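Amicyanin (Paracoccus versutus, PDB 1ID2) carries single electrons as a type 1 blue copper protein, probably accepting them from methylamine dehydrogenase and passing them to a c-type cytochrome. Local coordinates at residues P53-F58 and C93-F98; E42-V47 and I81-A86. All blocks are in the same frame, centred on the assembly; numbering follows the deposited sequence.

Contact 1 joins 53-58 to 93-98 at the copper site, and contact 2 joins 42-47 to 81-86 within a sheet of the sandwich. Their centres are about 17 Å apart, on opposite sides of the chain's centre, yet the two meet in the hydrophobic core. There Val-56 CG2 rests 3.5 Å from Trp-46 CD2, while Phe-58 packs on strand 77-83, its CE2 lying 3.6 Å from Ile-81 CD1. The metal belongs to contact 1 alone, although the side chain of Trp-46 comes within about 10 Å of it. Strand 43-48 leads on to 53-58, so a core strand runs on toward the segment holding the first copper ligand, His-54.

Contact 1 (P53-F58 and C93-F98). With CU (copper (II) ion), chain D.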
# COMPACT_ATOMS: atom_id res chain seq x y z
N PRO A 53 -9.30 3.84 -10.60
CA PRO A 53 -8.00 3.28 -10.25
C PRO A 53 -7.40 4.01 -9.06
O PRO A 53 -7.58 5.22 -8.90
CB PRO A 53 -7.19 3.46 -11.54
CG PRO A 53 -8.25 3.61 -12.62
CD PRO A 53 -9.31 4.42 -11.95
N HIS A 54 -6.67 3.27 -8.24
CA HIS A 54 -6.07 3.79 -7.02
C HIS A 54 -4.68 3.20 -6.88
O HIS A 54 -4.42 2.11 -7.40
CB HIS A 54 -6.93 3.40 -5.82
CG HIS A 54 -8.30 4.01 -5.83
ND1 HIS A 54 -8.50 5.37 -5.74
CD2 HIS A 54 -9.51 3.40 -5.79
CE1 HIS A 54 -9.80 5.55 -5.65
NE2 HIS A 54 -10.46 4.40 -5.67
N ASN A 55 -3.74 3.97 -6.36
CA ASN A 55 -2.41 3.44 -6.05
C ASN A 55 -2.03 3.73 -4.61
O ASN A 55 -2.89 4.12 -3.80
CB ASN A 55 -1.35 3.97 -7.02
CG ASN A 55 -0.92 5.40 -6.71
OD1 ASN A 55 -1.69 6.15 -6.14
ND2 ASN A 55 0.26 5.80 -7.17
N VAL A 56 -0.80 3.34 -4.25
CA VAL A 56 -0.22 3.65 -2.94
C VAL A 56 1.06 4.43 -3.19
O VAL A 56 1.85 4.03 -4.04
CB VAL A 56 0.10 2.35 -2.14
CG1 VAL A 56 0.91 2.66 -0.89
CG2 VAL A 56 -1.18 1.69 -1.73
N ALA A 57 1.15 5.64 -2.62
CA ALA A 57 2.31 6.52 -2.82
C ALA A 57 2.82 7.16 -1.53
O ALA A 57 2.09 7.26 -0.52
CB ALA A 57 1.99 7.60 -3.86
N PHE A 58 4.11 7.45 -1.52
CA PHE A 58 4.78 8.01 -0.34
C PHE A 58 5.51 9.26 -0.82
O PHE A 58 6.06 9.27 -1.93
CB PHE A 58 5.79 7.01 0.27
CG PHE A 58 5.17 5.71 0.81
CD1 PHE A 58 4.67 5.63 2.10
CD2 PHE A 58 5.11 4.57 0.02
CE1 PHE A 58 4.10 4.45 2.58
CE2 PHE A 58 4.54 3.38 0.51
CZ PHE A 58 4.04 3.33 1.78
N CYS A 93 -3.08 8.44 -2.29
CA CYS A 93 -3.33 7.97 -3.63
C CYS A 93 -3.01 9.13 -4.53
O CYS A 93 -3.43 10.24 -4.27
CB CYS A 93 -4.80 7.55 -3.77
SG CYS A 93 -5.21 7.10 -5.43
N THR A 94 -2.13 8.89 -5.48
CA THR A 94 -1.49 9.95 -6.24
C THR A 94 -2.49 10.90 -6.92
O THR A 94 -2.36 12.11 -6.80
CB THR A 94 -0.54 9.35 -7.30
OG1 THR A 94 0.54 8.70 -6.63
CG2 THR A 94 0.02 10.44 -8.21
N PRO A 95 -3.49 10.36 -7.63
CA PRO A 95 -4.45 11.27 -8.25
C PRO A 95 -5.57 11.77 -7.30
O PRO A 95 -6.28 12.72 -7.62
CB PRO A 95 -4.99 10.45 -9.41
CG PRO A 95 -4.96 9.06 -8.87
CD PRO A 95 -3.67 8.98 -8.11
N HIS A 96 -5.64 11.17 -6.11
CA HIS A 96 -6.68 11.47 -5.13
C HIS A 96 -6.03 11.66 -3.76
O HIS A 96 -6.18 10.81 -2.87
CB HIS A 96 -7.68 10.30 -5.05
CG HIS A 96 -8.16 9.82 -6.38
ND1 HIS A 96 -8.15 8.48 -6.71
CD2 HIS A 96 -8.58 10.53 -7.46
CE1 HIS A 96 -8.55 8.41 -7.96
NE2 HIS A 96 -8.81 9.63 -8.47
N PRO A 97 -5.27 12.76 -3.59
CA PRO A 97 -4.43 12.95 -2.41
C PRO A 97 -5.21 13.15 -1.10
O PRO A 97 -4.64 13.19 -0.03
CB PRO A 97 -3.61 14.20 -2.75
CG PRO A 97 -4.00 14.56 -4.15
CD PRO A 97 -5.31 13.99 -4.40
N PHE A 98 -6.52 13.29 -1.21
CA PHE A 98 -7.36 13.34 -0.03
C PHE A 98 -7.51 11.95 0.55
O PHE A 98 -8.05 11.81 1.65
CB PHE A 98 -8.73 13.90 -0.39
CG PHE A 98 -9.38 13.20 -1.56
CD1 PHE A 98 -10.18 12.09 -1.36
CD2 PHE A 98 -9.18 13.66 -2.85
CE1 PHE A 98 -10.77 11.44 -2.42
CE2 PHE A 98 -9.80 13.02 -3.94
CZ PHE A 98 -10.59 11.91 -3.72
CU CU D . -7.24 6.92 -5.43
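In the type 1 copper site of this cupredoxin, His-54 meets Cys-93 and His-96 at the metal. His-54 ND1 and Cys-93 SG each bind copper at 2.0 Å, and His-96 ND1 binds it at 2.2 Å; Met-99, further along the second loop, completes the site. The two imidazoles meet rim to rim with their planes 76° apart. Both ND1 atoms turn toward the copper, which explains their closeness without any hydrogen bond between them. The sulfur reaches the metal with SG anti to its own backbone N (chi1 175°), in the plane of the His-54 ring and at its edge. It also accepts a long hydrogen bond, with Asn-55 N 3.6 Å from Cys-93 SG, which gives the metal-bound sulfur a backbone partner as well.

Behind the ligands, Asn-55 grips Thr-94 at two points. Thr-94 N gives an almost straight bond to Asn-55 OD1 (2.9 Å, 171° at the hydrogen), in the carbonyl plane and on a lone pair. From the same amide, ND2 donates to Thr-94 OG1 at 3.0 Å, nearly in plane, and a further bond to Gly-70 O helps fix its rotation. This second-shell pairing ties the residue after the cysteine to the residue after the histidine. Pro-95 CG meanwhile lies over the centre of one face of the His-96 ring, 3.7 Å above it, and His-54 NE2 is hydrogen-bonded to Glu-50 OE2.

Beyond Asn-55 the first segment enters strand 57-58, which pairs with 68-69, and Ala-57 joins Phe-92 by a backbone bond. The second segment bridges strands 87-92 and 100-105 at one end of the sandwich.

Contact 2 (E42-V47 and I81-A86); sequences ETVYWV and ITFNEA
Ile-81 and Phe-83, with the indole of Trp-46 and the backbone of Glu-42 opposite, account for much of the surface buried between these two strands. Ile-81 is held by its main chain, which exchanges two hydrogen bonds with Val-44: Val-44 N to Ile-81 O at 2.9 Å, and Ile-81 N to Val-44 O at 3.2 Å. CG1 and CD1 of Ile-81 approach the benzo end of the indole obliquely, each 3.9 Å from Trp-46 CZ3.

Phe-83 begins with a third backbone bond, from its N to Glu-42 O at 3.0 Å. Its CG, anti to the carbonyl carbon (chi1 -76°), leans back toward Ile-81, whose CG2 lies over one face of the ring, offset toward its rim, while CE1 meets Val-44 CG2 at 4.0 Å. The same CE1 lies near the indole plane, edge to edge with Trp-46 CH2, the two side chains crossing at about a right angle.

On the other face of the sheet a pair that is non-hydrogen-bonded in its backbone, Thr-43 and Thr-82, is joined by a hydrogen bond between the two hydroxyls, OG1 to OG1 2.6 Å, which either could donate. Strands 43-48 and 77-83 thus pair antiparallel in one sheet, and Val-44, Trp-46 and Phe-83 pack from it onto Val-103 of strand 100-105 in the other, as in the Greek-key beta sandwich of the cupredoxins.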
# COMPACT_ATOMS: atom_id res chain seq x y z
N GLU A 42 6.91 -7.88 7.75
CA GLU A 42 5.60 -8.22 7.19
C GLU A 42 5.24 -7.43 5.92
O GLU A 42 5.77 -6.34 5.67
CB GLU A 42 4.48 -8.04 8.22
CG GLU A 42 4.45 -9.09 9.32
CD GLU A 42 3.21 -9.00 10.19
OE1 GLU A 42 3.31 -8.54 11.35
OE2 GLU A 42 2.13 -9.39 9.71
N THR A 43 4.37 -8.02 5.11
CA THR A 43 3.90 -7.42 3.86
C THR A 43 2.44 -6.99 4.04
O THR A 43 1.71 -7.62 4.82
CB THR A 43 4.03 -8.45 2.67
OG1 THR A 43 5.40 -8.88 2.55
CG2 THR A 43 3.59 -7.83 1.34
N VAL A 44 2.09 -5.82 3.52
CA VAL A 44 0.70 -5.36 3.51
C VAL A 44 0.25 -5.44 2.07
O VAL A 44 0.97 -5.04 1.20
CB VAL A 44 0.54 -3.89 3.97
CG1 VAL A 44 -0.93 -3.55 4.07
CG2 VAL A 44 1.22 -3.67 5.29
N TYR A 45 -0.97 -5.93 1.83
CA TYR A 45 -1.56 -5.87 0.51
C TYR A 45 -2.71 -4.88 0.51
O TYR A 45 -3.38 -4.71 1.53
CB TYR A 45 -2.10 -7.24 0.09
CG TYR A 45 -1.02 -8.28 -0.18
CD1 TYR A 45 -0.32 -8.88 0.86
CD2 TYR A 45 -0.75 -8.70 -1.47
CE1 TYR A 45 0.63 -9.86 0.62
CE2 TYR A 45 0.16 -9.71 -1.72
CZ TYR A 45 0.85 -10.28 -0.68
OH TYR A 45 1.76 -11.28 -0.95
N TRP A 46 -2.84 -4.15 -0.58
CA TRP A 46 -3.98 -3.28 -0.83
C TRP A 46 -4.73 -3.94 -1.95
O TRP A 46 -4.11 -4.53 -2.82
CB TRP A 46 -3.52 -1.89 -1.27
CG TRP A 46 -3.01 -1.06 -0.16
CD1 TRP A 46 -3.72 -0.17 0.59
CD2 TRP A 46 -1.67 -1.07 0.38
NE1 TRP A 46 -2.92 0.36 1.57
CE2 TRP A 46 -1.66 -0.17 1.46
CE3 TRP A 46 -0.49 -1.73 0.03
CZ2 TRP A 46 -0.50 0.06 2.21
CZ3 TRP A 46 0.65 -1.50 0.77
CH2 TRP A 46 0.64 -0.61 1.85
N VAL A 47 -6.05 -3.94 -1.87
CA VAL A 47 -6.89 -4.51 -2.93
C VAL A 47 -7.98 -3.50 -3.30
O VAL A 47 -8.75 -3.04 -2.46
CB VAL A 47 -7.59 -5.84 -2.48
CG1 VAL A 47 -8.47 -6.37 -3.60
CG2 VAL A 47 -6.54 -6.89 -2.10
N ILE A 81 3.57 -4.35 -0.45
CA ILE A 81 4.78 -3.69 -0.01
C ILE A 81 5.19 -4.38 1.27
O ILE A 81 4.37 -4.56 2.20
CB ILE A 81 4.55 -2.17 0.28
CG1 ILE A 81 4.09 -1.45 -0.98
CG2 ILE A 81 5.86 -1.53 0.73
CD1 ILE A 81 3.89 0.05 -0.81
N THR A 82 6.47 -4.78 1.32
CA THR A 82 7.07 -5.33 2.52
C THR A 82 7.81 -4.23 3.29
O THR A 82 8.66 -3.55 2.73
CB THR A 82 8.03 -6.45 2.15
OG1 THR A 82 7.29 -7.47 1.46
CG2 THR A 82 8.69 -7.03 3.39
N PHE A 83 7.49 -4.09 4.57
CA PHE A 83 8.03 -3.01 5.40
C PHE A 83 9.10 -3.58 6.29
O PHE A 83 8.82 -4.37 7.19
CB PHE A 83 6.93 -2.37 6.27
CG PHE A 83 6.02 -1.46 5.50
CD1 PHE A 83 4.90 -1.96 4.85
CD2 PHE A 83 6.31 -0.12 5.38
CE1 PHE A 83 4.11 -1.12 4.08
CE2 PHE A 83 5.51 0.73 4.62
CZ PHE A 83 4.42 0.23 3.97
N ASN A 84 10.34 -3.17 6.05
CA ASN A 84 11.47 -3.79 6.71
C ASN A 84 11.83 -3.10 7.99
O ASN A 84 12.34 -3.73 8.91
CB ASN A 84 12.67 -3.79 5.77
CG ASN A 84 12.40 -4.52 4.50
OD1 ASN A 84 11.91 -5.65 4.51
ND2 ASN A 84 12.66 -3.87 3.39
N GLU A 85 11.56 -1.80 8.07
CA GLU A 85 11.95 -1.04 9.25
C GLU A 85 10.77 -0.55 10.09
O GLU A 85 9.79 -0.04 9.54
CB GLU A 85 12.81 0.15 8.82
CG GLU A 85 14.26 -0.17 8.57
CD GLU A 85 15.12 1.07 8.60
OE1 GLU A 85 15.20 1.72 9.67
OE2 GLU A 85 15.67 1.43 7.53
N ALA A 86 10.93 -0.61 11.41
CA ALA A 86 10.02 0.01 12.40
C ALA A 86 9.79 1.51 12.16
O ALA A 86 10.72 2.22 11.81
CB ALA A 86 10.57 -0.21 13.80